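Local coordinates for histone-lysine N-methyltransferase, H3 lysine-9 specific SUVH4 (Arabidopsis thaliana, PDB 4QEN), which methylates histone H3 with S-adenosyl-L-methionine as methyl donor, setting a mark of gene silencing, and binds methylated DNA, at residues L104-S109 and K156-Y161; I110-Q115 and V126-Q131; V165-G170 and G186-E191. One frame throughout, in Å; residues are numbered along the deposited sequence.

Contact 1: residues L104-S109 and K156-Y161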
loop_
_atom_site.group_PDB
_atom_site.type_symbol
_atom_site.label_atom_id
_atom_site.label_comp_id
_atom_site.label_asym_id
_atom_site.label_seq_id
_atom_site.Cartn_x
_atom_site.Cartn_y
_atom_site.Cartn_z
ATOM N N LEU A 104 21.717 -30.349 0.594
ATOM C CA LEU A 104 20.647 -29.733 -0.189
ATOM C C LEU A 104 19.721 -30.806 -0.769
ATOM O O LEU A 104 20.125 -31.953 -0.893
ATOM C CB LEU A 104 21.235 -28.816 -1.263
ATOM C CG LEU A 104 21.604 -27.511 -0.545
ATOM C CD1 LEU A 104 23.100 -27.356 -0.341
ATOM C CD2 LEU A 104 21.008 -26.316 -1.236
ATOM N N PRO A 105 18.466 -30.452 -1.090
ATOM C CA PRO A 105 17.808 -29.136 -1.006
ATOM C C PRO A 105 17.535 -28.700 0.434
ATOM O O PRO A 105 17.508 -29.521 1.353
ATOM C CB PRO A 105 16.490 -29.356 -1.751
ATOM C CG PRO A 105 16.200 -30.805 -1.565
ATOM C CD PRO A 105 17.544 -31.494 -1.578
ATOM N N LEU A 106 17.331 -27.401 0.616
ATOM C CA LEU A 106 17.224 -26.820 1.947
ATOM C C LEU A 106 16.188 -25.699 1.895
ATOM O O LEU A 106 16.334 -24.756 1.117
ATOM C CB LEU A 106 18.588 -26.256 2.358
ATOM C CG LEU A 106 18.760 -25.706 3.782
ATOM C CD1 LEU A 106 18.676 -26.837 4.812
ATOM C CD2 LEU A 106 20.092 -24.960 3.904
ATOM N N ALA A 107 15.145 -25.801 2.711
ATOM C CA ALA A 107 14.046 -24.842 2.654
ATOM C C ALA A 107 14.435 -23.532 3.312
ATOM O O ALA A 107 15.210 -23.517 4.272
ATOM C CB ALA A 107 12.822 -25.409 3.326
ATOM N N VAL A 108 13.894 -22.430 2.797
ATOM C CA VAL A 108 14.125 -21.138 3.423
ATOM C C VAL A 108 12.810 -20.456 3.743
ATOM O O VAL A 108 12.778 -19.583 4.613
ATOM C CB VAL A 108 14.989 -20.191 2.559
ATOM C CG1 VAL A 108 16.362 -20.802 2.298
ATOM C CG2 VAL A 108 14.272 -19.847 1.256
ATOM N N SER A 109 11.720 -20.840 3.069
ATOM C CA SER A 109 10.472 -20.092 3.298
ATOM C C SER A 109 9.234 -20.956 3.064
ATOM O O SER A 109 9.173 -21.676 2.090
ATOM C CB SER A 109 10.428 -18.843 2.387
ATOM O OG SER A 109 9.154 -18.212 2.412
ATOM N N LYS A 156 13.322 -31.454 5.828
ATOM C CA LYS A 156 14.045 -32.435 6.625
ATOM C C LYS A 156 15.447 -31.901 6.826
ATOM O O LYS A 156 15.983 -31.957 7.943
ATOM C CB LYS A 156 14.102 -33.778 5.901
ATOM C CG LYS A 156 15.172 -34.772 6.412
ATOM C CD LYS A 156 15.043 -36.103 5.628
ATOM C CE LYS A 156 15.772 -37.250 6.312
ATOM N NZ LYS A 156 17.222 -37.105 6.179
ATOM N N HIS A 157 16.028 -31.342 5.764
ATOM C CA HIS A 157 17.400 -30.877 5.899
ATOM C C HIS A 157 17.459 -29.679 6.852
ATOM O O HIS A 157 18.406 -29.563 7.648
ATOM C CB HIS A 157 18.049 -30.623 4.535
ATOM C CG HIS A 157 18.275 -31.886 3.753
ATOM N ND1 HIS A 157 18.374 -31.908 2.378
ATOM C CD2 HIS A 157 18.417 -33.171 4.164
ATOM C CE1 HIS A 157 18.567 -33.157 1.976
ATOM N NE2 HIS A 157 18.594 -33.942 3.037
ATOM N N CYS A 158 16.408 -28.853 6.839
ATOM C CA CYS A 158 16.364 -27.724 7.770
ATOM C C CYS A 158 16.421 -28.264 9.190
ATOM O O CYS A 158 17.138 -27.728 10.046
ATOM C CB CYS A 158 15.083 -26.924 7.590
ATOM S SG CYS A 158 15.106 -25.903 6.114
ATOM N N CYS A 159 15.675 -29.342 9.422
ATOM C CA CYS A 159 15.613 -29.913 10.760
ATOM C C CYS A 159 17.005 -30.400 11.141
ATOM O O CYS A 159 17.482 -30.110 12.227
ATOM C CB CYS A 159 14.567 -31.034 10.839
ATOM S SG CYS A 159 14.495 -31.860 12.463
ATOM N N GLU A 160 17.696 -31.060 10.216
ATOM C CA GLU A 160 18.946 -31.730 10.583
ATOM C C GLU A 160 20.128 -30.773 10.744
ATOM O O GLU A 160 21.082 -31.073 11.467
ATOM C CB GLU A 160 19.280 -32.804 9.557
ATOM C CG GLU A 160 18.239 -33.908 9.558
ATOM C CD GLU A 160 18.319 -34.821 8.353
ATOM O OE1 GLU A 160 18.943 -34.440 7.326
ATOM O OE2 GLU A 160 17.729 -35.917 8.446
ATOM N N TYR A 161 20.066 -29.625 10.067
ATOM C CA TYR A 161 21.190 -28.683 10.089
ATOM C C TYR A 161 20.905 -27.410 10.908
ATOM O O TYR A 161 21.706 -26.470 10.915
ATOM C CB TYR A 161 21.637 -28.364 8.648
ATOM C CG TYR A 161 22.310 -29.568 8.016
ATOM C CD1 TYR A 161 23.668 -29.807 8.201
ATOM C CD2 TYR A 161 21.573 -30.496 7.292
ATOM C CE1 TYR A 161 24.282 -30.927 7.650
ATOM C CE2 TYR A 161 22.176 -31.619 6.734
ATOM C CZ TYR A 161 23.525 -31.829 6.922
ATOM O OH TYR A 161 24.121 -32.938 6.377
#
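L106 and H157 mark the place where strand 106-109 passes helix 156-161 almost at a right angle: their directions differ by 96° and the axes approach to 6.8 Å. Such a crossing leaves no extended run of facing residues, so the contact is made by a few side chains around this one point. A cis peptide bond precedes P105, proline being the residue type that adopts it most readily, and the carbonyl groups of L104 and P105 both lie close to H157. H157 uses one of them: its ND1 donates a hydrogen bond of 2.7 Å to P105 O, which lies near the plane of the imidazole and at its edge. With CG set opposite its own carbonyl carbon (chi1 -68°), the ring swings out from the helix to the carbonyl. This bond implies that ND1 carries a proton, and a histidine suits the place because it supplies a flat, directed donor. CE1 of the same ring sits 3.5 Å from L104 O. Beyond the ring the side-chain contacts are mostly apolar. L106 sets CD1 against the backbone at H157 and C158, 3.6 Å from C158 N, and also touches H157 CB. SG of C158 lies beside A107, 3.6 Å from A107 CB, where a small alanine suits the bulky sulfur; SG also comes within 3.0 Å of A107 O, a close approach. Helix 151-161 thus packs across strand 106-112, with L153, A154 and L155 adding to its contact with P105 and A107, and V190 of strand 180-197 meeting C158. Within the sheet, strand 106-112 lies between strand 165-172, parallel to it, and strand 88-91, antiparallel, where V108 and S109 form a classic beta bulge opposite D89.

Contact 2: residues I110-Q115 and V126-Q131. With nucleotides of chain B.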
loop_
_atom_site.group_PDB
_atom_site.type_symbol
_atom_site.label_atom_id
_atom_site.label_comp_id
_atom_site.label_asym_id
_atom_site.label_seq_id
_atom_site.Cartn_x
_atom_site.Cartn_y
_atom_site.Cartn_z
ATOM N N ILE A 110 8.258 -20.898 3.962
ATOM C CA ILE A 110 6.998 -21.593 3.732
ATOM C C ILE A 110 5.781 -20.695 3.924
ATOM O O ILE A 110 5.793 -19.728 4.705
ATOM C CB ILE A 110 6.820 -22.833 4.649
ATOM C CG1 ILE A 110 6.603 -22.411 6.105
ATOM C CG2 ILE A 110 7.990 -23.806 4.509
ATOM C CD1 ILE A 110 6.506 -23.597 7.047
ATOM N N VAL A 111 4.710 -21.077 3.246
ATOM C CA VAL A 111 3.449 -20.350 3.320
ATOM C C VAL A 111 2.342 -21.275 3.819
ATOM O O VAL A 111 2.168 -22.378 3.304
ATOM C CB VAL A 111 3.048 -19.806 1.945
ATOM C CG1 VAL A 111 1.704 -19.107 2.030
ATOM C CG2 VAL A 111 4.118 -18.848 1.429
ATOM N N MET A 112 1.596 -20.816 4.815
ATOM C CA MET A 112 0.476 -21.572 5.361
ATOM C C MET A 112 -0.794 -20.774 5.105
ATOM O O MET A 112 -0.986 -19.684 5.663
ATOM C CB MET A 112 0.681 -21.842 6.863
ATOM C CG MET A 112 -0.306 -22.851 7.473
ATOM S SD MET A 112 0.108 -23.395 9.169
ATOM C CE MET A 112 0.854 -21.892 9.883
ATOM N N SER A 113 -1.653 -21.308 4.239
ATOM C CA SER A 113 -2.827 -20.586 3.765
ATOM C C SER A 113 -4.127 -21.367 3.945
ATOM O O SER A 113 -5.144 -21.016 3.355
ATOM C CB SER A 113 -2.650 -20.231 2.294
ATOM O OG SER A 113 -1.558 -19.357 2.144
ATOM N N GLY A 114 -4.091 -22.422 4.750
ATOM C CA GLY A 114 -5.291 -23.181 5.078
ATOM C C GLY A 114 -5.734 -24.173 4.012
ATOM O O GLY A 114 -6.868 -24.654 4.027
ATOM N N GLN A 115 -4.843 -24.497 3.087
ATOM C CA GLN A 115 -5.209 -25.340 1.954
ATOM C C GLN A 115 -5.019 -26.834 2.235
ATOM O O GLN A 115 -5.660 -27.677 1.608
ATOM C CB GLN A 115 -4.418 -24.911 0.719
ATOM C CG GLN A 115 -4.457 -23.394 0.486
ATOM C CD GLN A 115 -5.874 -22.898 0.277
ATOM O OE1 GLN A 115 -6.607 -23.440 -0.543
ATOM N NE2 GLN A 115 -6.275 -21.878 1.034
ATOM N N VAL A 126 3.475 -24.858 15.210
ATOM C CA VAL A 126 2.751 -25.179 13.985
ATOM C C VAL A 126 3.062 -26.617 13.563
ATOM O O VAL A 126 4.197 -27.048 13.657
ATOM C CB VAL A 126 3.138 -24.189 12.846
ATOM C CG1 VAL A 126 2.594 -24.648 11.523
ATOM C CG2 VAL A 126 2.626 -22.776 13.168
ATOM N N THR A 127 2.059 -27.382 13.146
ATOM C CA THR A 127 2.367 -28.641 12.465
ATOM C C THR A 127 2.052 -28.465 10.988
ATOM O O THR A 127 0.897 -28.326 10.607
ATOM C CB THR A 127 1.624 -29.855 13.074
ATOM O OG1 THR A 127 1.711 -29.786 14.497
ATOM C CG2 THR A 127 2.266 -31.175 12.627
ATOM N N TYR A 128 3.096 -28.446 10.169
ATOM C CA TYR A 128 2.979 -28.067 8.765
ATOM C C TYR A 128 3.108 -29.279 7.869
ATOM O O TYR A 128 4.054 -30.045 7.996
ATOM C CB TYR A 128 4.080 -27.072 8.407
ATOM C CG TYR A 128 3.961 -26.466 7.037
ATOM C CD1 TYR A 128 3.064 -25.431 6.795
ATOM C CD2 TYR A 128 4.779 -26.886 5.991
ATOM C CE1 TYR A 128 2.969 -24.841 5.529
ATOM C CE2 TYR A 128 4.694 -26.300 4.724
ATOM C CZ TYR A 128 3.786 -25.279 4.506
ATOM O OH TYR A 128 3.684 -24.698 3.266
ATOM N N THR A 129 2.151 -29.450 6.966
ATOM C CA THR A 129 2.140 -30.616 6.093
ATOM C C THR A 129 3.121 -30.450 4.944
ATOM O O THR A 129 3.282 -29.352 4.389
ATOM C CB THR A 129 0.722 -30.887 5.559
ATOM O OG1 THR A 129 -0.214 -30.689 6.625
ATOM C CG2 THR A 129 0.586 -32.329 4.999
ATOM N N GLY A 130 3.792 -31.540 4.588
ATOM C CA GLY A 130 4.646 -31.522 3.420
ATOM C C GLY A 130 3.835 -31.344 2.140
ATOM O O GLY A 130 2.608 -31.328 2.179
ATOM N N GLN A 131 4.523 -31.221 1.005
ATOM C CA GLN A 131 3.870 -31.052 -0.298
ATOM C C GLN A 131 3.700 -32.401 -0.983
ATOM O O GLN A 131 4.395 -33.347 -0.649
ATOM C CB GLN A 131 4.713 -30.132 -1.202
ATOM C CG GLN A 131 6.018 -30.792 -1.732
ATOM C CD GLN A 131 6.821 -29.884 -2.682
ATOM O OE1 GLN A 131 7.635 -29.082 -2.238
ATOM N NE2 GLN A 131 6.593 -30.021 -3.993
ATOM N N1 5CM B 7 -0.063 -24.570 1.485
ATOM C C2 5CM B 7 -0.709 -24.723 2.654
ATOM N N3 5CM B 7 -0.199 -25.653 3.597
ATOM C C4 5CM B 7 0.849 -26.533 3.291
ATOM C C5 5CM B 7 1.435 -26.471 2.044
ATOM C C5A 5CM B 7 2.494 -27.323 1.647
ATOM C C6 5CM B 7 0.933 -25.524 1.172
ATOM O O2 5CM B 7 -1.599 -23.975 3.043
ATOM N N4 5CM B 7 1.314 -27.463 4.145
ATOM C "C1'" 5CM B 7 -0.256 -23.894 0.150
ATOM C "C2'" 5CM B 7 0.476 -23.382 -0.992
ATOM C "C3'" 5CM B 7 -0.925 -22.831 -1.725
ATOM C "C4'" 5CM B 7 -1.727 -24.147 -1.898
ATOM O "O4'" 5CM B 7 -1.512 -24.493 -0.441
ATOM O "O3'" 5CM B 7 -1.764 -21.876 -1.080
ATOM C "C5'" 5CM B 7 -0.639 -24.906 -2.759
ATOM O "O5'" 5CM B 7 0.788 -25.082 -2.720
ATOM P P 5CM B 7 1.515 -26.479 -2.964
ATOM O OP1 5CM B 7 2.813 -26.502 -2.260
ATOM O OP2 5CM B 7 0.602 -27.605 -2.720
ATOM P P DT B 6 3.736 -31.389 -5.989
ATOM O OP1 DT B 6 4.499 -31.641 -4.754
ATOM O OP2 DT B 6 2.569 -32.213 -6.368
ATOM O "O5'" DT B 6 3.226 -29.886 -5.893
ATOM C "C5'" DT B 6 4.108 -28.861 -5.469
ATOM C "C4'" DT B 6 3.436 -27.561 -5.828
ATOM O "O4'" DT B 6 3.377 -27.456 -7.269
ATOM C "C3'" DT B 6 1.995 -27.517 -5.340
ATOM O "O3'" DT B 6 1.858 -26.373 -4.535
ATOM C "C2'" DT B 6 1.166 -27.377 -6.615
ATOM C "C1'" DT B 6 2.192 -26.777 -7.571
ATOM N N1 DT B 6 1.887 -26.943 -9.029
ATOM C C2 DT B 6 2.325 -25.956 -9.879
ATOM O O2 DT B 6 2.962 -24.981 -9.502
ATOM N N3 DT B 6 2.015 -26.170 -11.187
ATOM C C4 DT B 6 1.305 -27.216 -11.730
ATOM O O4 DT B 6 1.086 -27.264 -12.937
ATOM C C5 DT B 6 0.869 -28.225 -10.779
ATOM C C7 DT B 6 0.092 -29.430 -11.230
ATOM C C6 DT B 6 1.180 -28.042 -9.484
ATOM P P DA B 8 -1.717 -20.288 -1.351
ATOM O OP1 DA B 8 -0.759 -19.653 -0.421
ATOM O OP2 DA B 8 -3.133 -19.868 -1.336
ATOM O "O5'" DA B 8 -1.100 -20.102 -2.814
ATOM C "C5'" DA B 8 -1.898 -20.134 -3.947
ATOM C "C4'" DA B 8 -1.802 -18.807 -4.681
ATOM O "O4'" DA B 8 -2.156 -19.019 -6.065
ATOM C "C3'" DA B 8 -2.803 -17.763 -4.222
ATOM O "O3'" DA B 8 -2.334 -16.498 -4.689
ATOM C "C2'" DA B 8 -4.081 -18.227 -4.936
ATOM C "C1'" DA B 8 -3.557 -18.839 -6.236
ATOM N N9 DA B 8 -4.015 -20.180 -6.602
ATOM C C8 DA B 8 -4.335 -21.248 -5.796
ATOM N N7 DA B 8 -4.653 -22.344 -6.457
ATOM C C5 DA B 8 -4.512 -21.984 -7.792
ATOM C C6 DA B 8 -4.705 -22.683 -9.011
ATOM N N6 DA B 8 -5.096 -23.974 -9.131
ATOM N N1 DA B 8 -4.463 -21.983 -10.138
ATOM C C2 DA B 8 -4.074 -20.709 -10.082
ATOM N N3 DA B 8 -3.864 -19.962 -9.005
ATOM C C4 DA B 8 -4.112 -20.658 -7.889
#
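O2 of 5CM7 of chain B, the 5-methylcytosine held between I110-Q115 and V126-Q131, is gripped by two backbone N-H groups from the turn after strand 110-112. S113 N donates to O2 at 2.9 Å, and Q115 N reaches the same O2 at 3.3 Å. On the other segment, T129 O accepts the base amino group, N4, at 2.7 Å. Y128 closes the pocket between these groups. Its CG stands trans to the backbone N (chi1 -172°), which carries the ring across to the first segment, where OH donates to V111 O at 2.8 Å; the hydroxyl sits above the carbonyl plane, 43° out of it. The ring is thereby tied at its far end and covered on both faces: 5CM7 N4 lies over one, toward the rim, and I110 CD1 over the centre of the other, in a CH-pi contact 3.7 Å from the centroid. M112 and V126 meet tip to tip, M112 SD being 3.6 Å from V126 CG1, an apolar contact behind the tyrosine. Two side chains grip the flanking backbone: S113 OG donates to OP1 of DA8 of chain B, and Q131 NE2 to OP1 of DT6 of chain B. The methyl carbon C5A lies 3.9 Å from Y128 CE2, on the N4 side of the ring. A base held this way is consistent with one flipped out of the helix, as in other SRA domains. The polar pattern, donors for O2 and an acceptor for N4, is consistent with a preference for cytosine over thymine, whose O4 could not donate to T129 O.

Contact 3: residues V165-G170 and G186-E191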
loop_
_atom_site.group_PDB
_atom_site.type_symbol
_atom_site.label_atom_id
_atom_site.label_comp_id
_atom_site.label_asym_id
_atom_site.label_seq_id
_atom_site.Cartn_x
_atom_site.Cartn_y
_atom_site.Cartn_z
ATOM N N VAL A 165 13.286 -21.579 9.075
ATOM C CA VAL A 165 12.527 -21.219 7.897
ATOM C C VAL A 165 11.666 -19.979 8.195
ATOM O O VAL A 165 11.182 -19.807 9.321
ATOM C CB VAL A 165 11.630 -22.422 7.467
ATOM C CG1 VAL A 165 10.570 -22.727 8.525
ATOM C CG2 VAL A 165 10.980 -22.161 6.153
ATOM N N ARG A 166 11.503 -19.106 7.202
ATOM C CA ARG A 166 10.544 -18.019 7.309
ATOM C C ARG A 166 9.143 -18.608 7.197
ATOM O O ARG A 166 8.909 -19.501 6.381
ATOM C CB ARG A 166 10.765 -16.991 6.194
ATOM C CG ARG A 166 12.112 -16.266 6.294
ATOM C CD ARG A 166 12.187 -15.056 5.338
ATOM N NE ARG A 166 12.159 -15.419 3.920
ATOM C CZ ARG A 166 13.204 -15.909 3.257
ATOM N NH1 ARG A 166 14.351 -16.118 3.897
ATOM N NH2 ARG A 166 13.101 -16.205 1.961
ATOM N N VAL A 167 8.222 -18.130 8.031
ATOM C CA VAL A 167 6.843 -18.615 7.975
ATOM C C VAL A 167 5.910 -17.444 7.677
ATOM O O VAL A 167 5.972 -16.413 8.338
ATOM C CB VAL A 167 6.413 -19.338 9.288
ATOM C CG1 VAL A 167 4.915 -19.670 9.272
ATOM C CG2 VAL A 167 7.232 -20.612 9.473
ATOM N N THR A 168 5.067 -17.616 6.662
ATOM C CA THR A 168 4.107 -16.588 6.282
ATOM C C THR A 168 2.704 -17.184 6.287
ATOM O O THR A 168 2.496 -18.282 5.780
ATOM C CB THR A 168 4.463 -16.050 4.893
ATOM O OG1 THR A 168 5.730 -15.381 4.977
ATOM C CG2 THR A 168 3.396 -15.076 4.373
ATOM N N ARG A 169 1.748 -16.467 6.866
ATOM C CA ARG A 169 0.369 -16.932 6.933
ATOM C C ARG A 169 -0.550 -16.128 6.020
ATOM O O ARG A 169 -0.458 -14.897 5.980
ATOM C CB ARG A 169 -0.160 -16.805 8.364
ATOM C CG ARG A 169 0.354 -17.870 9.352
ATOM C CD ARG A 169 -0.193 -17.577 10.756
ATOM N NE ARG A 169 0.139 -18.634 11.709
ATOM C CZ ARG A 169 1.289 -18.710 12.377
ATOM N NH1 ARG A 169 2.238 -17.794 12.190
ATOM N NH2 ARG A 169 1.491 -19.698 13.242
ATOM N N GLY A 170 -1.444 -16.810 5.307
ATOM C CA GLY A 170 -2.499 -16.121 4.576
ATOM C C GLY A 170 -3.635 -15.797 5.533
ATOM O O GLY A 170 -3.948 -16.603 6.404
ATOM N N GLY A 186 7.797 -14.452 10.934
ATOM C CA GLY A 186 9.098 -14.645 11.540
ATOM C C GLY A 186 9.697 -16.010 11.265
ATOM O O GLY A 186 9.143 -16.813 10.516
ATOM N N LEU A 187 10.845 -16.250 11.889
ATOM C CA LEU A 187 11.608 -17.473 11.739
ATOM C C LEU A 187 11.095 -18.545 12.717
ATOM O O LEU A 187 10.791 -18.260 13.888
ATOM C CB LEU A 187 13.098 -17.160 12.000
ATOM C CG LEU A 187 13.745 -16.129 11.052
ATOM C CD1 LEU A 187 15.165 -15.769 11.491
ATOM C CD2 LEU A 187 13.767 -16.684 9.631
ATOM N N TYR A 188 10.991 -19.773 12.221
ATOM C CA TYR A 188 10.641 -20.925 13.044
ATOM C C TYR A 188 11.705 -21.987 12.828
ATOM O O TYR A 188 12.227 -22.136 11.717
ATOM C CB TYR A 188 9.291 -21.521 12.619
ATOM C CG TYR A 188 8.048 -20.731 13.021
ATOM C CD1 TYR A 188 7.839 -19.427 12.571
ATOM C CD2 TYR A 188 7.069 -21.311 13.821
ATOM C CE1 TYR A 188 6.688 -18.719 12.921
ATOM C CE2 TYR A 188 5.923 -20.617 14.178
ATOM C CZ TYR A 188 5.732 -19.328 13.716
ATOM O OH TYR A 188 4.589 -18.652 14.083
ATOM N N LYS A 189 12.023 -22.736 13.878
ATOM C CA LYS A 189 12.851 -23.918 13.691
ATOM C C LYS A 189 11.977 -25.124 13.333
ATOM O O LYS A 189 10.821 -25.214 13.750
ATOM C CB LYS A 189 13.707 -24.214 14.931
ATOM C CG LYS A 189 12.944 -24.691 16.140
ATOM C CD LYS A 189 13.894 -25.308 17.169
ATOM C CE LYS A 189 14.751 -26.379 16.512
ATOM N NZ LYS A 189 15.264 -27.417 17.444
ATOM N N VAL A 190 12.538 -26.039 12.551
ATOM C CA VAL A 190 11.893 -27.310 12.274
ATOM C C VAL A 190 12.412 -28.263 13.352
ATOM O O VAL A 190 13.560 -28.705 13.313
ATOM C CB VAL A 190 12.243 -27.829 10.865
ATOM C CG1 VAL A 190 11.481 -29.113 10.562
ATOM C CG2 VAL A 190 11.931 -26.757 9.814
ATOM N N GLU A 191 11.575 -28.513 14.350
ATOM C CA GLU A 191 11.933 -29.323 15.514
ATOM C C GLU A 191 12.007 -30.820 15.209
ATOM O O GLU A 191 12.914 -31.516 15.678
ATOM C CB GLU A 191 10.915 -29.077 16.626
ATOM C CG GLU A 191 11.347 -29.536 17.991
ATOM C CD GLU A 191 10.435 -29.008 19.086
ATOM O OE1 GLU A 191 9.863 -27.911 18.899
ATOM O OE2 GLU A 191 10.286 -29.695 20.123
#
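V165 and Y188 exchange two backbone hydrogen bonds, V165 N to Y188 O and Y188 N to V165 O, each 2.9 Å and nearly straight, as expected of an antiparallel hydrogen-bonded pair. V167 N adds one to G186 O at 3.0 Å. R169 and Y188 are joined through their side chains, R169 NH1 donating to Y188 OH at 3.1 Å, with the oxygen in the guanidinium plane and at its edge. An extended arginine chain spans the distance and forms salt bridges to D121 and D185 as well, which would stabilise its charge; Y188 OH is also hydrogen-bonded to A123 O. V165 O receives a CA-H contact from L187, 3.4 Å from its CA. At the phi of G186, 109°, a CB would collide with the carbonyl oxygen of the residue before, which leaves glycine as the natural choice. On the face shared by V165 and Y188, V167 lays its branches against the phenol ring, CG1 over a face and CG2 3.4 Å from Y188 CD1, a compact beta-branched residue suiting a flat aromatic partner. On the other face R166 and L187 run side by side, R166 CG being 3.7 Å from L187 CD2, while the R166 guanidinium hydrogen-bonds to G58 O and makes a cation-pi contact with F80. This hairpin is flanked by strand 106-112, parallel to strand 165-172, and by strand 203-211, whose L209 touches Y188 and V190.

All three contacts belong to the SRA domain and are built on one sheet, in which strand 106-112 is shared by contacts 1 and 2 and lies beside strand 165-172 of contact 3. The centres of contacts 2 and 3 are about 10 Å apart, those of 1 and 3 about 12 Å, and those of 1 and 2 about 15 Å. Probable parallel-strand bonds, V108 O to R166 N, I110 N to R166 O and M112 N to T168 O, each 2.9 Å, tie contact 3 to both others. Contact 2 holds the methylated base itself; the nearest atoms of contacts 1 and 3 come about 4 Å and 6 Å from the DNA. None lies at the zinc or methyl-donor sites.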